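Local coordinates for protein myosin regulatory light chain (Placopecten magellanicus, PDB 3PN7) that probably confers calcium regulation on molluscan muscle myosin, acting as its regulatory light chain and binding a divalent metal ion, at residues R16-F29 and F74-T88. Residues are numbered along the deposited sequence; the frame is centred on the assembly and turned at random.
Sequences RLPQKLMQEMKEAF and FTMFLSIFSDKLSGT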
loop_
_atom_site.group_PDB
_atom_site.type_symbol
_atom_site.label_atom_id
_atom_site.label_comp_id
_atom_site.label_asym_id
_atom_site.label_seq_id
_atom_site.Cartn_x
_atom_site.Cartn_y
_atom_site.Cartn_z
ATOM N N ARG B 16 -13.226 -16.702 3.915
ATOM C CA ARG B 16 -13.234 -17.669 2.825
ATOM C C ARG B 16 -13.698 -19.033 3.314
ATOM O O ARG B 16 -14.515 -19.127 4.226
ATOM C CB ARG B 16 -11.845 -17.779 2.194
ATOM C CG ARG B 16 -11.395 -16.525 1.462
ATOM C CD ARG B 16 -10.035 -16.649 0.794
ATOM N NE ARG B 16 -9.617 -15.400 0.164
ATOM C CZ ARG B 16 -8.427 -15.204 -0.385
ATOM N NH1 ARG B 16 -7.527 -16.179 -0.391
ATOM N NH2 ARG B 16 -8.132 -14.034 -0.935
ATOM N N LEU B 17 -13.170 -20.091 2.707
ATOM C CA LEU B 17 -12.226 -19.962 1.606
ATOM C C LEU B 17 -12.983 -19.786 0.299
ATOM O O LEU B 17 -14.137 -20.192 0.190
ATOM C CB LEU B 17 -11.331 -21.195 1.532
ATOM C CG LEU B 17 -11.398 -22.125 2.743
ATOM C CD1 LEU B 17 -10.413 -23.273 2.589
ATOM C CD2 LEU B 17 -11.125 -21.351 4.020
ATOM N N PRO B 18 -12.340 -19.181 -0.693
ATOM C CA PRO B 18 -13.019 -18.912 -1.964
ATOM C C PRO B 18 -13.453 -20.184 -2.674
ATOM O O PRO B 18 -12.790 -21.211 -2.558
ATOM C CB PRO B 18 -11.943 -18.205 -2.793
ATOM C CG PRO B 18 -10.941 -17.724 -1.810
ATOM C CD PRO B 18 -10.942 -18.727 -0.712
ATOM N N GLN B 19 -14.554 -20.104 -3.412
ATOM C CA GLN B 19 -15.004 -21.221 -4.229
ATOM C C GLN B 19 -14.014 -21.816 -5.226
ATOM O O GLN B 19 -13.969 -23.025 -5.390
ATOM C CB GLN B 19 -16.342 -20.917 -4.916
ATOM C CG GLN B 19 -17.563 -21.294 -4.077
ATOM C CD GLN B 19 -17.391 -22.629 -3.350
ATOM O OE1 GLN B 19 -17.527 -23.703 -3.951
ATOM N NE2 GLN B 19 -17.089 -22.563 -2.050
ATOM N N LYS B 20 -13.223 -20.987 -5.894
ATOM C CA LYS B 20 -12.253 -21.528 -6.843
ATOM C C LYS B 20 -11.177 -22.346 -6.137
ATOM O O LYS B 20 -10.630 -23.284 -6.704
ATOM C CB LYS B 20 -11.604 -20.423 -7.672
ATOM C CG LYS B 20 -10.995 -19.304 -6.844
ATOM C CD LYS B 20 -10.123 -18.416 -7.716
ATOM C CE LYS B 20 -10.660 -18.363 -9.152
ATOM N NZ LYS B 20 -12.093 -17.915 -9.243
ATOM N N LEU B 21 -10.864 -21.972 -4.902
ATOM C CA LEU B 21 -9.891 -22.718 -4.118
ATOM C C LEU B 21 -10.497 -24.048 -3.657
ATOM O O LEU B 21 -9.831 -25.080 -3.676
ATOM C CB LEU B 21 -9.389 -21.886 -2.934
ATOM C CG LEU B 21 -8.328 -22.560 -2.059
ATOM C CD1 LEU B 21 -7.085 -22.858 -2.876
ATOM C CD2 LEU B 21 -7.986 -21.693 -0.850
ATOM N N MET B 22 -11.762 -24.028 -3.250
ATOM C CA MET B 22 -12.471 -25.275 -2.972
ATOM C C MET B 22 -12.471 -26.160 -4.218
ATOM O O MET B 22 -12.299 -27.374 -4.124
ATOM C CB MET B 22 -13.911 -25.009 -2.542
ATOM C CG MET B 22 -14.330 -25.735 -1.273
ATOM S SD MET B 22 -13.802 -24.840 0.201
ATOM C CE MET B 22 -15.225 -25.044 1.275
ATOM N N GLN B 23 -12.646 -25.542 -5.385
ATOM C CA GLN B 23 -12.757 -26.285 -6.642
ATOM C C GLN B 23 -11.402 -26.850 -7.068
ATOM O O GLN B 23 -11.308 -27.924 -7.676
ATOM C CB GLN B 23 -13.341 -25.397 -7.752
ATOM C CG GLN B 23 -14.764 -24.890 -7.465
ATOM C CD GLN B 23 -15.277 -23.884 -8.513
ATOM O OE1 GLN B 23 -14.778 -23.831 -9.643
ATOM N NE2 GLN B 23 -16.273 -23.082 -8.131
ATOM N N GLU B 24 -10.355 -26.099 -6.758
ATOM C CA GLU B 24 -8.998 -26.561 -6.967
ATOM C C GLU B 24 -8.727 -27.779 -6.071
ATOM O O GLU B 24 -8.224 -28.801 -6.531
ATOM C CB GLU B 24 -8.043 -25.429 -6.628
ATOM C CG GLU B 24 -6.597 -25.662 -6.999
ATOM C CD GLU B 24 -5.736 -24.499 -6.546
ATOM O OE1 GLU B 24 -5.688 -23.479 -7.272
ATOM O OE2 GLU B 24 -5.144 -24.589 -5.445
ATOM N N MET B 25 -9.079 -27.672 -4.793
ATOM C CA MET B 25 -8.825 -28.758 -3.863
ATOM C C MET B 25 -9.551 -30.025 -4.296
ATOM O O MET B 25 -8.965 -31.099 -4.314
ATOM C CB MET B 25 -9.191 -28.371 -2.427
ATOM C CG MET B 25 -8.162 -27.479 -1.746
ATOM S SD MET B 25 -8.435 -27.257 0.032
ATOM C CE MET B 25 -9.792 -26.088 0.045
ATOM N N LYS B 26 -10.818 -29.894 -4.666
ATOM C CA LYS B 26 -11.599 -31.043 -5.101
ATOM C C LYS B 26 -10.982 -31.706 -6.336
ATOM O O LYS B 26 -10.993 -32.939 -6.462
ATOM C CB LYS B 26 -13.069 -30.654 -5.346
ATOM C CG LYS B 26 -13.951 -31.801 -5.868
ATOM C CD LYS B 26 -13.897 -33.037 -4.943
ATOM C CE LYS B 26 -14.806 -34.172 -5.442
ATOM N NZ LYS B 26 -16.268 -33.823 -5.459
ATOM N N GLU B 27 -10.448 -30.888 -7.238
ATOM C CA GLU B 27 -9.831 -31.387 -8.460
ATOM C C GLU B 27 -8.519 -32.101 -8.166
ATOM O O GLU B 27 -8.213 -33.121 -8.775
ATOM C CB GLU B 27 -9.609 -30.252 -9.461
ATOM C CG GLU B 27 -10.404 -30.403 -10.749
ATOM C CD GLU B 27 -9.729 -29.745 -11.939
ATOM O OE1 GLU B 27 -9.155 -30.474 -12.778
ATOM O OE2 GLU B 27 -9.775 -28.502 -12.037
ATOM N N ALA B 28 -7.749 -31.564 -7.227
ATOM C CA ALA B 28 -6.518 -32.226 -6.792
ATOM C C ALA B 28 -6.853 -33.553 -6.105
ATOM O O ALA B 28 -6.244 -34.587 -6.384
ATOM C CB ALA B 28 -5.717 -31.322 -5.851
ATOM N N PHE B 29 -7.834 -33.522 -5.207
ATOM C CA PHE B 29 -8.258 -34.742 -4.533
ATOM C C PHE B 29 -8.618 -35.809 -5.559
ATOM O O PHE B 29 -8.200 -36.964 -5.465
ATOM C CB PHE B 29 -9.469 -34.484 -3.640
ATOM C CG PHE B 29 -10.005 -35.729 -2.990
ATOM C CD1 PHE B 29 -9.447 -36.209 -1.811
ATOM C CD2 PHE B 29 -11.044 -36.443 -3.572
ATOM C CE1 PHE B 29 -9.916 -37.372 -1.222
ATOM C CE2 PHE B 29 -11.523 -37.603 -2.982
ATOM C CZ PHE B 29 -10.954 -38.064 -1.796
ATOM N N PHE B 74 -12.705 -36.794 0.831
ATOM C CA PHE B 74 -12.527 -35.401 0.437
ATOM C C PHE B 74 -12.711 -34.431 1.615
ATOM O O PHE B 74 -11.990 -33.443 1.709
ATOM C CB PHE B 74 -13.419 -34.964 -0.729
ATOM C CG PHE B 74 -13.280 -33.487 -1.063
ATOM C CD1 PHE B 74 -12.086 -32.985 -1.556
ATOM C CD2 PHE B 74 -14.328 -32.600 -0.849
ATOM C CE1 PHE B 74 -11.948 -31.634 -1.848
ATOM C CE2 PHE B 74 -14.189 -31.251 -1.139
ATOM C CZ PHE B 74 -13.003 -30.771 -1.640
ATOM N N THR B 75 -13.667 -34.688 2.507
ATOM C CA THR B 75 -13.837 -33.778 3.639
ATOM C C THR B 75 -12.643 -33.861 4.597
ATOM O O THR B 75 -12.199 -32.853 5.139
ATOM C CB THR B 75 -15.207 -33.920 4.375
ATOM O OG1 THR B 75 -15.004 -34.326 5.735
ATOM C CG2 THR B 75 -16.106 -34.905 3.678
ATOM N N MET B 76 -12.101 -35.052 4.780
ATOM C CA MET B 76 -10.847 -35.176 5.500
ATOM C C MET B 76 -9.696 -34.456 4.758
ATOM O O MET B 76 -8.766 -33.942 5.377
ATOM C CB MET B 76 -10.526 -36.650 5.703
ATOM C CG MET B 76 -9.327 -36.911 6.568
ATOM S SD MET B 76 -9.555 -36.350 8.270
ATOM C CE MET B 76 -11.104 -37.131 8.714
ATOM N N PHE B 77 -9.760 -34.418 3.431
ATOM C CA PHE B 77 -8.717 -33.785 2.626
ATOM C C PHE B 77 -8.799 -32.280 2.837
ATOM O O PHE B 77 -7.786 -31.606 3.028
ATOM C CB PHE B 77 -8.954 -34.139 1.162
ATOM C CG PHE B 77 -7.928 -33.604 0.203
ATOM C CD1 PHE B 77 -6.789 -34.332 -0.090
ATOM C CD2 PHE B 77 -8.144 -32.419 -0.470
ATOM C CE1 PHE B 77 -5.860 -33.873 -1.009
ATOM C CE2 PHE B 77 -7.219 -31.952 -1.387
ATOM C CZ PHE B 77 -6.077 -32.680 -1.656
ATOM N N LEU B 78 -10.027 -31.774 2.827
ATOM C CA LEU B 78 -10.297 -30.375 3.105
ATOM C C LEU B 78 -9.737 -30.011 4.455
ATOM O O LEU B 78 -9.115 -28.968 4.633
ATOM C CB LEU B 78 -11.797 -30.125 3.143
ATOM C CG LEU B 78 -12.532 -29.786 1.856
ATOM C CD1 LEU B 78 -13.908 -29.280 2.270
ATOM C CD2 LEU B 78 -11.779 -28.722 1.076
ATOM N N SER B 79 -9.987 -30.890 5.409
ATOM C CA SER B 79 -9.565 -30.703 6.778
ATOM C C SER B 79 -8.034 -30.600 6.886
ATOM O O SER B 79 -7.495 -29.862 7.723
ATOM C CB SER B 79 -10.118 -31.865 7.595
ATOM O OG SER B 79 -9.242 -32.236 8.630
ATOM N N ILE B 80 -7.327 -31.325 6.024
ATOM C CA ILE B 80 -5.865 -31.283 6.035
ATOM C C ILE B 80 -5.266 -30.047 5.325
ATOM O O ILE B 80 -4.176 -29.579 5.679
ATOM C CB ILE B 80 -5.306 -32.554 5.409
ATOM C CG1 ILE B 80 -5.536 -33.734 6.346
ATOM C CG2 ILE B 80 -3.846 -32.398 5.080
ATOM C CD1 ILE B 80 -5.428 -35.050 5.627
ATOM N N PHE B 81 -5.969 -29.518 4.329
ATOM C CA PHE B 81 -5.407 -28.435 3.522
ATOM C C PHE B 81 -5.970 -27.050 3.817
ATOM O O PHE B 81 -5.294 -26.064 3.569
ATOM C CB PHE B 81 -5.563 -28.715 2.020
ATOM C CG PHE B 81 -4.507 -29.603 1.458
ATOM C CD1 PHE B 81 -3.331 -29.067 0.960
ATOM C CD2 PHE B 81 -4.693 -30.985 1.412
ATOM C CE1 PHE B 81 -2.341 -29.895 0.427
ATOM C CE2 PHE B 81 -3.710 -31.828 0.895
ATOM C CZ PHE B 81 -2.532 -31.275 0.394
ATOM N N SER B 82 -7.195 -26.984 4.331
ATOM C CA SER B 82 -7.944 -25.731 4.389
ATOM C C SER B 82 -7.244 -24.595 5.131
ATOM O O SER B 82 -7.200 -23.487 4.630
ATOM C CB SER B 82 -9.335 -25.949 4.971
ATOM O OG SER B 82 -10.141 -26.666 4.059
ATOM N N ASP B 83 -6.697 -24.867 6.313
ATOM C CA ASP B 83 -6.061 -23.807 7.083
ATOM C C ASP B 83 -4.763 -23.344 6.415
ATOM O O ASP B 83 -4.456 -22.149 6.381
ATOM C CB ASP B 83 -5.808 -24.251 8.534
ATOM C CG ASP B 83 -7.101 -24.521 9.300
ATOM O OD1 ASP B 83 -7.946 -23.608 9.404
ATOM O OD2 ASP B 83 -7.293 -25.657 9.777
ATOM N N LYS B 84 -4.009 -24.282 5.858
ATOM C CA LYS B 84 -2.723 -23.914 5.278
ATOM C C LYS B 84 -2.871 -23.210 3.921
ATOM O O LYS B 84 -1.994 -22.472 3.517
ATOM C CB LYS B 84 -1.807 -25.128 5.159
ATOM C CG LYS B 84 -1.106 -25.519 6.452
ATOM C CD LYS B 84 -0.577 -26.942 6.307
ATOM C CE LYS B 84 0.316 -27.340 7.453
ATOM N NZ LYS B 84 -0.457 -27.518 8.714
ATOM N N LEU B 85 -3.982 -23.438 3.234
ATOM C CA LEU B 85 -4.209 -22.813 1.931
ATOM C C LEU B 85 -5.140 -21.614 1.984
ATOM O O LEU B 85 -5.197 -20.854 1.025
ATOM C CB LEU B 85 -4.782 -23.811 0.920
ATOM C CG LEU B 85 -3.922 -24.979 0.428
ATOM C CD1 LEU B 85 -4.660 -25.755 -0.641
ATOM C CD2 LEU B 85 -2.593 -24.499 -0.103
ATOM N N SER B 86 -5.858 -21.443 3.095
ATOM C CA SER B 86 -6.985 -20.514 3.121
ATOM C C SER B 86 -6.663 -19.115 2.581
ATOM O O SER B 86 -7.373 -18.610 1.701
ATOM C CB SER B 86 -7.639 -20.442 4.511
ATOM O OG SER B 86 -6.761 -19.893 5.474
ATOM N N GLY B 87 -5.601 -18.486 3.072
ATOM C CA GLY B 87 -5.294 -17.146 2.589
ATOM C C GLY B 87 -4.391 -17.059 1.364
ATOM O O GLY B 87 -3.820 -16.002 1.096
ATOM N N THR B 88 -4.230 -18.148 0.618
ATOM C CA THR B 88 -3.324 -18.101 -0.534
ATOM C C THR B 88 -4.008 -17.600 -1.796
ATOM O O THR B 88 -5.209 -17.781 -1.988
ATOM C CB THR B 88 -2.638 -19.438 -0.824
ATOM O OG1 THR B 88 -3.619 -20.431 -1.166
ATOM C CG2 THR B 88 -1.816 -19.888 0.382
#
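Phe29, Phe74 and Phe77 form an aromatic cluster at the tight end of this contact. Phe74 turns its edge to the face of Phe29 in an offset edge-to-face pair, with the planes at 68°. Phe29 in turn points its edge at the face of Phe77, again offset, ring centroids 5.4 Å apart. Phe77 is sandwiched: Phe29 CB lies over the centre of one face and Phe81 CD2 over the other. Phe74 also sits as a knob among Met22, Met25, Lys26 and Phe29. Lys26 CD lies over its face, 3.8 Å from the ring centroid.

Met25 is the knob from the other helix, set among Leu78, Phe81, Ser82 and Leu85. Its chain bends at chi3 (-76°), and CE meets Leu78 CD2 at a tight 3.5 Å.

Toward Arg16 the contact is looser and more polar. Leu17 CD2 rests on Ser86 CB at 3.6 Å. Arg16 NH1 donates to Ser86 O at 3.2 Å and only weakly to Thr88 O, while NH2 forms a salt bridge with Asp89.

The contact joins helix 19-32 to helix 74-85; the N-to-C directions of 19-29 and 74-85 lie 121° apart. The aromatic end adjoins the magnesium loop, where Phe29 touches Ile40. Aromatic side chains of another protein's chain pack on Met25 and Ala28.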